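Local coordinates for homoserine dehydrogenase (Thermoplasma acidophilum, PDB 3ING), which probably catalyses the NADPH-dependent reduction of aspartate semialdehyde to homoserine, a step on the way from aspartate to threonine and methionine, at residues L221-I225 / F226-Y230; G239-E242 / R243-A247. All coordinates share one frame; numbering follows the deposited sequence.

Contact 1: L221-I225 / F226-Y230; sequences LVNHI and FGTEY. With EDO (1,2-ethanediol), chain I.
The C-terminal end of helix 212-226 is closed here by the chain folding back on its own last turn, with the buried amide of Asn223 gripping Thr228 and Tyr230. Phe226 N still makes a regular helical bond to Val222 O (2.8 Å), but the next one, from Gly227 N to Asn223 O, is weak. Gly227 then leaves the helix with positive phi (74°), a conformation that a residue without a side chain adopts easily. A water donates to both Asn223 O and Thr228 O, linking the helix end to the loop that follows.

Asn223 suits its place because its amide can accept and donate at once. Asn223 OD1 takes Tyr230 N at 2.8 Å, tilted from the carbonyl plane, and also the hydroxyl OG1 of Thr228, which lies in that plane on a lone pair. Asn223 ND2 donates almost straight to Tyr230 O at 3.0 Å, so three bonds fix the rotation of the amide. Thr228 has OG1 placed between its backbone N and carbonyl carbon (chi1 47°), which turns the hydroxyl back to the helix.

Apolar groups flank this polar core. Val222 spreads its two methyls, CG1 meeting Tyr230 CD2 at 3.7 Å and CG2 facing Phe226. Phe226 also packs on Val255 and Val257 of strand 249-258, while Tyr230 OH bonds to Pro262 O. An ethanediol, probably from the crystallisation liquor, donates through O2 to Ile225 O. Ile225 CG2 sits over one face of the Phe226 ring as a CH-pi contact, 3.7 Å from its centroid.

Contact 2: G239-E242 / R243-A247; sequences GVDE and RSYNA
Arg243 and Asp241 clasp each other across a bend in the loop, and Tyr245 reaches back from beyond them to the same aspartate. Asp241 OD1 accepts the backbone N of Arg243 at 3.0 Å, which makes an Asx turn, the side chain of Asp241 standing in for a backbone carbonyl. This N-H comes from above the carboxylate plane, whereas Arg243 NE meets Asp241 OD1 on its syn lone pair, also at 3.0 Å. Arg243 NH2 completes the side-on salt bridge by donating to Asp241 OD2 at 2.9 Å. The two planar groups are nearly coplanar, 14° apart, which suits this paired grip. The bend of the arginine chain at chi3 (71°) helps turn the NE side of the guanidinium to the carboxylate, edge to edge. Aspartate suits the first position, since its short side chain can accept from the backbone and from a guanidinium together; arginine supplies two donors, NE and NH2, side by side.

Tyr245 holds the backbone of Asp241 as well. Tyr245 OH accepts Asp241 N at 2.8 Å in an almost straight bond (168°), and its ring lies against the chain of Arg243, whose CG is 3.4 Å above one face, offset toward the rim. A phenylalanine in place of Tyr245 would probably leave Asp241 N without its acceptor and this end of the turn less firmly held. One water donates to both Asp241 O and Arg243 O, bridging the backbone across the turn.

The loop lies at the surface between two elements: Tyr245 rests on Ile179 and Ala183 of helix 173-183, where Val240 also touches Ile175, while Tyr245 and Arg243 both pack on Ile268 of strand 261-270.

Contact 1 straddles the end of helix 212-226; contact 2 lies wholly in the connection to strand 249-258, and they follow in series, neither nested nor crossing. Contact 1 comes first and folds the chain back where the helix ends, setting the start of the connection beside strands 249-258 and 261-270. The chain then runs through residues 231-238 to contact 2, which closes a second bend shortly before strand 249-258 begins. The two centres lie about 29 Å apart and the nearest atoms about 16 Å, so they do not touch. Strand 261-270 is met by both, near its first residues in contact 1 and near its end in contact 2, where helix 173-183 joins in.

Contact 1: L221-I225 / F226-Y230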
# COMPACT_ATOMS: atom_id res chain seq x y z
N LEU A 221 8.07 -14.59 -0.90
CA LEU A 221 7.00 -14.22 0.05
C LEU A 221 7.23 -14.80 1.44
O LEU A 221 7.19 -14.08 2.43
CB LEU A 221 5.61 -14.65 -0.46
CG LEU A 221 4.97 -13.86 -1.59
CD1 LEU A 221 3.83 -14.69 -2.21
CD2 LEU A 221 4.49 -12.50 -1.10
N VAL A 222 7.43 -16.11 1.52
CA VAL A 222 7.62 -16.75 2.83
C VAL A 222 8.88 -16.20 3.51
O VAL A 222 8.85 -15.89 4.69
CB VAL A 222 7.61 -18.31 2.75
CG1 VAL A 222 8.94 -18.88 2.12
CG2 VAL A 222 7.33 -18.92 4.18
N ASN A 223 9.98 -16.03 2.76
CA ASN A 223 11.23 -15.48 3.37
C ASN A 223 11.05 -14.02 3.81
O ASN A 223 11.49 -13.63 4.87
CB ASN A 223 12.42 -15.60 2.40
CG ASN A 223 12.82 -17.02 2.12
OD1 ASN A 223 12.40 -17.95 2.82
ND2 ASN A 223 13.70 -17.20 1.14
N HIS A 224 10.42 -13.21 2.97
CA HIS A 224 10.11 -11.85 3.37
C HIS A 224 9.22 -11.76 4.63
O HIS A 224 9.53 -11.05 5.55
CB HIS A 224 9.37 -11.11 2.27
CG HIS A 224 9.15 -9.67 2.60
ND1 HIS A 224 9.96 -8.67 2.12
CD2 HIS A 224 8.24 -9.06 3.40
CE1 HIS A 224 9.55 -7.50 2.58
NE2 HIS A 224 8.52 -7.71 3.37
N ILE A 225 8.10 -12.45 4.64
CA ILE A 225 7.13 -12.29 5.70
C ILE A 225 7.59 -12.99 6.96
O ILE A 225 7.47 -12.39 8.05
CB ILE A 225 5.77 -12.81 5.28
CG1 ILE A 225 5.26 -11.98 4.10
CG2 ILE A 225 4.80 -12.79 6.49
CD1 ILE A 225 4.03 -12.54 3.39
N PHE A 226 8.07 -14.24 6.84
CA PHE A 226 8.39 -14.99 8.06
C PHE A 226 9.87 -15.09 8.42
O PHE A 226 10.22 -15.70 9.42
CB PHE A 226 7.74 -16.36 7.99
CG PHE A 226 6.23 -16.29 8.01
CD1 PHE A 226 5.56 -15.90 9.15
CD2 PHE A 226 5.49 -16.55 6.87
CE1 PHE A 226 4.18 -15.79 9.16
CE2 PHE A 226 4.10 -16.45 6.89
CZ PHE A 226 3.46 -16.08 8.04
N GLY A 227 10.73 -14.45 7.64
CA GLY A 227 12.13 -14.39 8.01
C GLY A 227 12.89 -15.68 7.82
O GLY A 227 13.93 -15.88 8.43
N THR A 228 12.40 -16.56 6.97
CA THR A 228 13.07 -17.80 6.69
C THR A 228 14.04 -17.59 5.53
O THR A 228 14.10 -16.49 4.94
CB THR A 228 12.02 -18.85 6.29
OG1 THR A 228 11.14 -18.25 5.33
CG2 THR A 228 11.21 -19.26 7.51
N GLU A 229 14.82 -18.63 5.22
CA GLU A 229 15.73 -18.60 4.09
C GLU A 229 15.49 -19.84 3.24
O GLU A 229 16.42 -20.55 2.90
CB GLU A 229 17.19 -18.47 4.58
CG GLU A 229 17.40 -17.16 5.27
CD GLU A 229 18.87 -16.85 5.44
OE1 GLU A 229 19.60 -17.81 5.72
OE2 GLU A 229 19.28 -15.67 5.29
N TYR A 230 14.21 -20.08 2.91
CA TYR A 230 13.84 -21.21 2.12
C TYR A 230 14.35 -21.01 0.67
O TYR A 230 14.70 -19.89 0.27
CB TYR A 230 12.32 -21.36 2.08
CG TYR A 230 11.64 -21.90 3.34
CD1 TYR A 230 12.32 -22.12 4.52
CD2 TYR A 230 10.27 -22.11 3.34
CE1 TYR A 230 11.64 -22.55 5.67
CE2 TYR A 230 9.60 -22.55 4.46
CZ TYR A 230 10.28 -22.77 5.62
OH TYR A 230 9.54 -23.20 6.73
C1 EDO I . 5.31 -11.29 10.76
O1 EDO I . 4.79 -12.64 10.64
C2 EDO I . 4.91 -10.33 9.62
O2 EDO I . 5.97 -9.98 8.66
O HOH W 1 14.52 -13.92 5.59

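Contact 2: G239-E242 / R243-A247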
# COMPACT_ATOMS: atom_id res chain seq x y z
N GLY A 239 1.74 -27.31 -11.67
CA GLY A 239 1.66 -26.65 -12.97
C GLY A 239 0.31 -26.95 -13.56
O GLY A 239 -0.56 -27.45 -12.88
N VAL A 240 0.16 -26.64 -14.83
CA VAL A 240 -1.07 -26.95 -15.55
C VAL A 240 -1.01 -28.43 -15.94
O VAL A 240 0.06 -28.96 -16.16
CB VAL A 240 -1.19 -26.06 -16.80
CG1 VAL A 240 -1.18 -24.58 -16.40
CG2 VAL A 240 -0.03 -26.30 -17.71
N ASP A 241 -2.14 -29.12 -15.98
CA ASP A 241 -2.15 -30.50 -16.41
C ASP A 241 -3.29 -30.69 -17.39
O ASP A 241 -3.92 -29.73 -17.82
CB ASP A 241 -2.27 -31.45 -15.21
CG ASP A 241 -3.49 -31.15 -14.35
OD1 ASP A 241 -4.54 -30.70 -14.88
OD2 ASP A 241 -3.40 -31.38 -13.14
N GLU A 242 -3.58 -31.94 -17.73
CA GLU A 242 -4.53 -32.19 -18.82
C GLU A 242 -6.00 -32.17 -18.37
O GLU A 242 -6.90 -32.53 -19.13
CB GLU A 242 -4.13 -33.50 -19.55
CG GLU A 242 -2.81 -33.32 -20.32
CD GLU A 242 -2.35 -34.54 -21.13
OE1 GLU A 242 -3.01 -35.61 -21.08
OE2 GLU A 242 -1.30 -34.42 -21.83
N ARG A 243 -6.27 -31.68 -17.17
CA ARG A 243 -7.63 -31.68 -16.70
C ARG A 243 -8.56 -30.71 -17.47
O ARG A 243 -8.13 -29.85 -18.24
CB ARG A 243 -7.67 -31.36 -15.21
CG ARG A 243 -7.86 -29.88 -14.87
CD ARG A 243 -7.85 -29.67 -13.37
NE ARG A 243 -6.51 -29.87 -12.83
CZ ARG A 243 -6.22 -29.87 -11.54
NH1 ARG A 243 -7.19 -29.67 -10.63
NH2 ARG A 243 -4.96 -30.07 -11.14
N SER A 244 -9.85 -30.87 -17.26
CA SER A 244 -10.77 -29.89 -17.76
C SER A 244 -10.94 -28.89 -16.62
O SER A 244 -11.44 -29.26 -15.55
CB SER A 244 -12.10 -30.52 -18.12
OG SER A 244 -13.03 -29.52 -18.49
N TYR A 245 -10.53 -27.64 -16.83
CA TYR A 245 -10.62 -26.66 -15.74
C TYR A 245 -12.02 -26.06 -15.57
O TYR A 245 -12.75 -25.90 -16.54
CB TYR A 245 -9.58 -25.55 -15.93
CG TYR A 245 -8.17 -26.06 -15.74
CD1 TYR A 245 -7.70 -26.34 -14.48
CD2 TYR A 245 -7.34 -26.31 -16.81
CE1 TYR A 245 -6.44 -26.81 -14.27
CE2 TYR A 245 -6.07 -26.80 -16.62
CZ TYR A 245 -5.62 -27.05 -15.34
OH TYR A 245 -4.33 -27.56 -15.12
N ASN A 246 -12.38 -25.75 -14.33
CA ASN A 246 -13.60 -25.06 -14.01
C ASN A 246 -13.43 -23.54 -14.08
O ASN A 246 -12.33 -23.02 -13.94
CB ASN A 246 -14.04 -25.39 -12.58
CG ASN A 246 -14.02 -26.88 -12.29
OD1 ASN A 246 -13.38 -27.32 -11.32
ND2 ASN A 246 -14.70 -27.67 -13.13
N ALA A 247 -14.56 -22.84 -14.25
CA ALA A 247 -14.56 -21.38 -14.36
C ALA A 247 -14.02 -20.70 -13.10
O ALA A 247 -13.49 -19.60 -13.17
CB ALA A 247 -15.99 -20.88 -14.64
O HOH W 2 -5.96 -28.73 -19.29